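Long-range contact in mandelate racemase/muconate lactonizing enzyme family protein (Roseovarius nubinhibens ISM, PDB 3U4F), which binds magnesium and, as an enolase-superfamily member of the mandelate racemase type, probably acts as a hydro-lyase: residues Ile28-Val39 with Ile60-Gln68. Residues are numbered along the deposited sequence; the frame is centred on the assembly and turned at random.
Sequences IETFTNEFVGFV and ITCEVLHRQ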
ATOM      1  N   ILE A  28      -7.260  14.128 -18.453  1.00  9.90           N
ATOM      2  CA  ILE A  28      -7.012  14.293 -17.025  1.00  9.62           C
ATOM      3  C   ILE A  28      -5.692  15.063 -16.942  1.00  9.65           C
ATOM      4  O   ILE A  28      -4.670  14.645 -17.513  1.00  9.55           O
ATOM      5  CB  ILE A  28      -6.849  12.931 -16.308  1.00 10.18           C
ATOM      6  CG1 ILE A  28      -8.164  12.129 -16.337  1.00  9.48           C
ATOM      7  CG2 ILE A  28      -6.402  13.192 -14.868  1.00  9.40           C
ATOM      8  CD1 ILE A  28      -8.056  10.646 -15.861  1.00 11.69           C
ATOM      9  N   GLU A  29      -5.726  16.209 -16.263  1.00  9.55           N
ATOM     10  CA  GLU A  29      -4.567  17.065 -16.106  1.00  9.10           C
ATOM     11  C   GLU A  29      -4.209  17.228 -14.642  1.00  9.48           C
ATOM     12  O   GLU A  29      -5.097  17.320 -13.780  1.00  9.49           O
ATOM     13  CB  GLU A  29      -4.869  18.455 -16.672  1.00  9.88           C
ATOM     14  CG  GLU A  29      -5.238  18.422 -18.169  1.00  9.98           C
ATOM     15  CD  GLU A  29      -5.900  19.715 -18.605  1.00 14.22           C
ATOM     16  OE1 GLU A  29      -5.203  20.573 -19.219  1.00 14.11           O
ATOM     17  OE2 GLU A  29      -7.103  19.856 -18.294  1.00 11.45           O
ATOM     18  N   THR A  30      -2.919  17.275 -14.352  1.00  8.69           N
ATOM     19  CA  THR A  30      -2.489  17.522 -12.966  1.00  7.31           C
ATOM     20  C   THR A  30      -1.642  18.771 -12.922  1.00  7.30           C
ATOM     21  O   THR A  30      -0.914  19.092 -13.875  1.00  6.90           O
ATOM     22  CB  THR A  30      -1.683  16.332 -12.352  1.00  7.47           C
ATOM     23  OG1 THR A  30      -0.654  15.931 -13.287  1.00  7.14           O
ATOM     24  CG2 THR A  30      -2.599  15.145 -12.046  1.00  6.98           C
ATOM     25  N   PHE A  31      -1.769  19.489 -11.806  1.00  6.59           N
ATOM     26  CA  PHE A  31      -0.975  20.673 -11.506  1.00  7.57           C
ATOM     27  C   PHE A  31      -0.455  20.542 -10.085  1.00  7.42           C
ATOM     28  O   PHE A  31      -1.235  20.634  -9.115  1.00  7.72           O
ATOM     29  CB  PHE A  31      -1.871  21.927 -11.590  1.00  6.90           C
ATOM     30  CG  PHE A  31      -2.666  22.025 -12.876  1.00  8.48           C
ATOM     31  CD1 PHE A  31      -2.258  22.899 -13.898  1.00  8.13           C
ATOM     32  CD2 PHE A  31      -3.804  21.261 -13.072  1.00  8.07           C
ATOM     33  CE1 PHE A  31      -3.008  23.035 -15.063  1.00  7.53           C
ATOM     34  CE2 PHE A  31      -4.557  21.371 -14.254  1.00  8.64           C
ATOM     35  CZ  PHE A  31      -4.154  22.266 -15.250  1.00  7.34           C
ATOM     36  N   THR A  32       0.858  20.358  -9.933  1.00  7.65           N
ATOM     37  CA  THR A  32       1.349  19.869  -8.681  1.00  6.88           C
ATOM     38  C   THR A  32       2.637  20.529  -8.255  1.00  8.76           C
ATOM     39  O   THR A  32       3.396  21.081  -9.082  1.00  8.90           O
ATOM     40  CB  THR A  32       1.493  18.306  -8.728  1.00  7.61           C
ATOM     41  OG1 THR A  32       1.560  17.792  -7.398  1.00  8.38           O
ATOM     42  CG2 THR A  32       2.756  17.882  -9.527  1.00  8.23           C
ATOM     43  N   ASN A  33       2.863  20.533  -6.948  1.00  8.41           N
ATOM     44  CA  ASN A  33       4.229  20.613  -6.426  1.00  8.92           C
ATOM     45  C   ASN A  33       4.442  19.408  -5.502  1.00  8.74           C
ATOM     46  O   ASN A  33       3.650  18.460  -5.542  1.00  9.44           O
ATOM     47  CB  ASN A  33       4.535  21.982  -5.772  1.00  8.24           C
ATOM     48  CG  ASN A  33       3.624  22.319  -4.570  1.00 10.57           C
ATOM     49  OD1 ASN A  33       3.110  21.446  -3.870  1.00  7.92           O
ATOM     50  ND2 ASN A  33       3.509  23.623  -4.284  1.00  8.09           N
ATOM     51  N   GLU A  34       5.465  19.446  -4.656  1.00  9.65           N
ATOM     52  CA  GLU A  34       5.758  18.292  -3.815  1.00 11.42           C
ATOM     53  C   GLU A  34       4.774  18.137  -2.649  1.00 11.14           C
ATOM     54  O   GLU A  34       4.742  17.094  -2.011  1.00 11.47           O
ATOM     55  CB  GLU A  34       7.206  18.314  -3.313  1.00 13.10           C
ATOM     56  CG  GLU A  34       8.244  18.004  -4.414  1.00 20.48           C
ATOM     57  CD  GLU A  34       9.696  18.245  -3.961  1.00 30.36           C
ATOM     58  OE1 GLU A  34       9.912  18.548  -2.762  1.00 34.20           O
ATOM     59  OE2 GLU A  34      10.620  18.126  -4.803  1.00 34.75           O
ATOM     60  N   PHE A  35       3.997  19.182  -2.372  1.00  9.76           N
ATOM     61  CA  PHE A  35       3.129  19.219  -1.201  1.00  9.76           C
ATOM     62  C   PHE A  35       1.644  18.955  -1.496  1.00  8.13           C
ATOM     63  O   PHE A  35       0.918  18.377  -0.665  1.00  8.03           O
ATOM     64  CB  PHE A  35       3.248  20.595  -0.585  1.00 10.41           C
ATOM     65  CG  PHE A  35       4.663  20.957  -0.234  1.00 15.47           C
ATOM     66  CD1 PHE A  35       5.290  20.338   0.830  1.00 19.00           C
ATOM     67  CD2 PHE A  35       5.382  21.879  -1.012  1.00 18.85           C
ATOM     68  CE1 PHE A  35       6.648  20.661   1.157  1.00 23.44           C
ATOM     69  CE2 PHE A  35       6.721  22.204  -0.700  1.00 23.62           C
ATOM     70  CZ  PHE A  35       7.350  21.585   0.381  1.00 23.67           C
ATOM     71  N   VAL A  36       1.177  19.475  -2.618  1.00  7.18           N
ATOM     72  CA  VAL A  36      -0.228  19.313  -3.010  1.00  6.74           C
ATOM     73  C   VAL A  36      -0.338  19.374  -4.532  1.00  6.97           C
ATOM     74  O   VAL A  36       0.457  20.032  -5.198  1.00  7.49           O
ATOM     75  CB  VAL A  36      -1.146  20.356  -2.292  1.00  6.77           C
ATOM     76  CG1 VAL A  36      -0.759  21.781  -2.673  1.00  7.43           C
ATOM     77  CG2 VAL A  36      -2.668  20.093  -2.614  1.00  6.98           C
ATOM     78  N   GLY A  37      -1.313  18.658  -5.067  1.00  7.36           N
ATOM     79  CA  GLY A  37      -1.559  18.653  -6.489  1.00  7.25           C
ATOM     80  C   GLY A  37      -3.033  18.628  -6.782  1.00  7.53           C
ATOM     81  O   GLY A  37      -3.784  17.915  -6.127  1.00  7.15           O
ATOM     82  N   PHE A  38      -3.452  19.382  -7.795  1.00  7.23           N
ATOM     83  CA  PHE A  38      -4.844  19.417  -8.199  1.00  6.18           C
ATOM     84  C   PHE A  38      -5.046  18.753  -9.545  1.00  6.77           C
ATOM     85  O   PHE A  38      -4.106  18.663 -10.337  1.00  7.63           O
ATOM     86  CB  PHE A  38      -5.352  20.876  -8.224  1.00  7.02           C
ATOM     87  CG  PHE A  38      -5.120  21.591  -6.914  1.00  6.61           C
ATOM     88  CD1 PHE A  38      -5.941  21.335  -5.812  1.00  6.47           C
ATOM     89  CD2 PHE A  38      -4.049  22.490  -6.776  1.00  7.08           C
ATOM     90  CE1 PHE A  38      -5.698  22.000  -4.569  1.00  4.14           C
ATOM     91  CE2 PHE A  38      -3.799  23.150  -5.562  1.00  9.20           C
ATOM     92  CZ  PHE A  38      -4.617  22.884  -4.456  1.00  6.56           C
ATOM     93  N   VAL A  39      -6.268  18.263  -9.765  1.00  6.19           N
ATOM     94  CA  VAL A  39      -6.620  17.477 -10.922  1.00  7.14           C
ATOM     95  C   VAL A  39      -7.754  18.167 -11.626  1.00  7.27           C
ATOM     96  O   VAL A  39      -8.751  18.555 -10.986  1.00  7.94           O
ATOM     97  CB  VAL A  39      -7.090  16.055 -10.534  1.00  7.30           C
ATOM     98  CG1 VAL A  39      -7.439  15.214 -11.770  1.00  9.14           C
ATOM     99  CG2 VAL A  39      -6.025  15.372  -9.706  1.00  6.41           C
ATOM    100  N   ILE A  60       4.778  12.648  -6.654  1.00  7.15           N
ATOM    101  CA  ILE A  60       4.864  11.198  -6.896  1.00  6.49           C
ATOM    102  C   ILE A  60       3.469  10.686  -7.160  1.00  6.24           C
ATOM    103  O   ILE A  60       3.226   9.949  -8.121  1.00  6.56           O
ATOM    104  CB  ILE A  60       5.496  10.481  -5.692  1.00  5.79           C
ATOM    105  CG1 ILE A  60       6.866  11.128  -5.362  1.00  7.95           C
ATOM    106  CG2 ILE A  60       5.636   8.979  -5.970  1.00  6.73           C
ATOM    107  CD1 ILE A  60       7.647  10.411  -4.242  1.00  9.52           C
ATOM    108  N   THR A  61       2.520  11.107  -6.320  1.00  4.90           N
ATOM    109  CA  THR A  61       1.123  10.713  -6.507  1.00  5.12           C
ATOM    110  C   THR A  61       0.609  11.061  -7.902  1.00  5.17           C
ATOM    111  O   THR A  61      -0.079  10.264  -8.545  1.00  4.38           O
ATOM    112  CB  THR A  61       0.233  11.353  -5.417  1.00  5.07           C
ATOM    113  OG1 THR A  61       0.723  10.918  -4.146  1.00  4.65           O
ATOM    114  CG2 THR A  61      -1.250  10.921  -5.569  1.00  4.07           C
ATOM    115  N   CYS A  62       0.923  12.262  -8.378  1.00  5.78           N
ATOM    116  CA  CYS A  62       0.474  12.628  -9.722  1.00  6.53           C
ATOM    117  C   CYS A  62       1.133  11.743 -10.820  1.00  6.82           C
ATOM    118  O   CYS A  62       0.505  11.435 -11.833  1.00  5.42           O
ATOM    119  CB  CYS A  62       0.736  14.122  -9.964  1.00  6.89           C
ATOM    120  SG  CYS A  62      -0.414  15.186  -9.019  1.00 10.27           S
ATOM    121  N   GLU A  63       2.393  11.348 -10.631  1.00  7.60           N
ATOM    122  CA  GLU A  63       2.988  10.421 -11.608  1.00  8.34           C
ATOM    123  C   GLU A  63       2.230   9.066 -11.613  1.00  8.47           C
ATOM    124  O   GLU A  63       1.970   8.506 -12.667  1.00  8.12           O
ATOM    125  CB  GLU A  63       4.471  10.223 -11.336  1.00  9.98           C
ATOM    126  CG  GLU A  63       5.221   9.447 -12.447  1.00 13.41           C
ATOM    127  CD  GLU A  63       5.253  10.185 -13.790  1.00 20.25           C
ATOM    128  OE1 GLU A  63       5.282  11.425 -13.784  1.00 25.49           O
ATOM    129  OE2 GLU A  63       5.244   9.513 -14.845  1.00 24.28           O
ATOM    130  N   VAL A  64       1.884   8.558 -10.422  1.00  7.06           N
ATOM    131  CA  VAL A  64       1.112   7.323 -10.298  1.00  6.74           C
ATOM    132  C   VAL A  64      -0.257   7.490 -10.967  1.00  6.43           C
ATOM    133  O   VAL A  64      -0.789   6.586 -11.649  1.00  6.01           O
ATOM    134  CB  VAL A  64       0.952   6.961  -8.783  1.00  7.16           C
ATOM    135  CG1 VAL A  64      -0.056   5.847  -8.588  1.00  7.02           C
ATOM    136  CG2 VAL A  64       2.275   6.578  -8.186  1.00  6.12           C
ATOM    137  N   LEU A  65      -0.841   8.674 -10.792  1.00  6.64           N
ATOM    138  CA  LEU A  65      -2.127   8.948 -11.424  1.00  7.41           C
ATOM    139  C   LEU A  65      -2.026   8.765 -12.942  1.00  7.86           C
ATOM    140  O   LEU A  65      -2.844   8.055 -13.552  1.00  7.98           O
ATOM    141  CB  LEU A  65      -2.602  10.380 -11.081  1.00  7.52           C
ATOM    142  CG  LEU A  65      -4.079  10.709 -11.378  1.00  9.07           C
ATOM    143  CD1 LEU A  65      -4.550  11.920 -10.569  1.00  9.60           C
ATOM    144  CD2 LEU A  65      -4.225  10.987 -12.846  1.00 12.18           C
ATOM    145  N   HIS A  66      -1.037   9.412 -13.549  1.00  8.58           N
ATOM    146  CA  HIS A  66      -0.896   9.325 -15.021  1.00  8.86           C
ATOM    147  C   HIS A  66      -0.478   7.918 -15.457  1.00  9.59           C
ATOM    148  O   HIS A  66      -0.968   7.404 -16.464  1.00  8.58           O
ATOM    149  CB  HIS A  66       0.056  10.403 -15.555  1.00  9.40           C
ATOM    150  CG  HIS A  66      -0.512  11.784 -15.469  1.00 10.28           C
ATOM    151  ND1 HIS A  66      -1.524  12.222 -16.298  1.00 11.60           N
ATOM    152  CD2 HIS A  66      -0.236  12.813 -14.630  1.00  9.82           C
ATOM    153  CE1 HIS A  66      -1.854  13.463 -15.969  1.00  9.33           C
ATOM    154  NE2 HIS A  66      -1.087  13.847 -14.964  1.00 10.55           N
ATOM    155  N   ARG A  67       0.384   7.289 -14.662  1.00  9.34           N
ATOM    156  CA  ARG A  67       0.902   5.955 -15.011  1.00  9.50           C
ATOM    157  C   ARG A  67      -0.108   4.827 -14.839  1.00  9.12           C
ATOM    158  O   ARG A  67      -0.155   3.880 -15.639  1.00  8.64           O
ATOM    159  CB  ARG A  67       2.137   5.659 -14.159  1.00  9.47           C
ATOM    160  CG  ARG A  67       2.938   4.406 -14.631  1.00 11.96           C
ATOM    161  CD  ARG A  67       3.824   4.704 -15.873  1.00 11.45           C
ATOM    162  NE  ARG A  67       4.751   5.780 -15.593  1.00 11.50           N
ATOM    163  CZ  ARG A  67       5.964   5.633 -15.062  1.00 11.58           C
ATOM    164  NH1 ARG A  67       6.454   4.423 -14.762  1.00 11.28           N
ATOM    165  NH2 ARG A  67       6.708   6.706 -14.837  1.00 10.69           N
ATOM    166  N   GLN A  68      -0.917   4.915 -13.788  1.00  8.31           N
ATOM    167  CA  GLN A  68      -1.676   3.755 -13.305  1.00  8.47           C
ATOM    168  C   GLN A  68      -3.164   3.964 -13.078  1.00  8.66           C
ATOM    169  O   GLN A  68      -3.895   2.996 -12.853  1.00 10.21           O
ATOM    170  CB  GLN A  68      -1.049   3.251 -12.002  1.00  8.44           C
ATOM    171  CG  GLN A  68       0.297   2.610 -12.218  1.00  9.56           C
ATOM    172  CD  GLN A  68       0.971   2.271 -10.902  1.00  9.83           C
ATOM    173  OE1 GLN A  68       0.846   1.151 -10.401  1.00 13.59           O
ATOM    174  NE2 GLN A  68       1.725   3.203 -10.378  1.00  7.28           N
TER
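The hydroxyl OG1 of Thr30 and NE2 of the His66 ring share a hydrogen bond of 2.7 Å, the one hydrogen bond that joins strand 28-32 to helix 60-68. Thr30 meets the imidazole at its edge, near the ring plane, and Ile28 O lies at that edge too, 3.4 Å from CE1 of His66. On the other ring nitrogen, ND1 is hydrogen-bonded to Ser386 of the neighbouring strand 382-387, so both nitrogens have partners and the ring's rotation is fixed. A leucine in place of His66 would probably leave the hydroxyls of Thr30, buried here, and of Ser386 without their shared partner.

One turn back along the helix, Cys62 is directed toward the sheet, and its SG, beside its own backbone N (chi1 -72°), lies among Thr30, Thr32 and Gly37. Cys62 SG is 3.7 Å from Thr30 CG2. The hydroxyl OG1 of Thr32 comes within 3.6 Å of Cys62 SG. Gly37, on the adjacent strand, presents only its CA here; a CB would run into the sulfur. The hydroxyl of Thr32 is itself engaged, donating to Asn33 O in the carbonyl plane.

Leu65 straddles the two strands with its methyls. Leu65 CD2 rests on Ile28 CG2 at 3.7 Å. Leu65 CD1 reaches Val39 CG2 at 3.9 Å and also touches the methyl of Thr30. Ala103 of helix 98-119 also packs on Leu65.

Strand 28-32 and helix 60-68 run nearly antiparallel, at 170°, their axes coming within 9.2 Å at closest approach. Side chains alternate along the extended strand, which turns Ile28, Thr30 and Thr32 all to the helix. This is helix-on-sheet packing in the N-terminal alpha+beta capping domain of the enolase superfamily, where an antiparallel sheet is backed by helices.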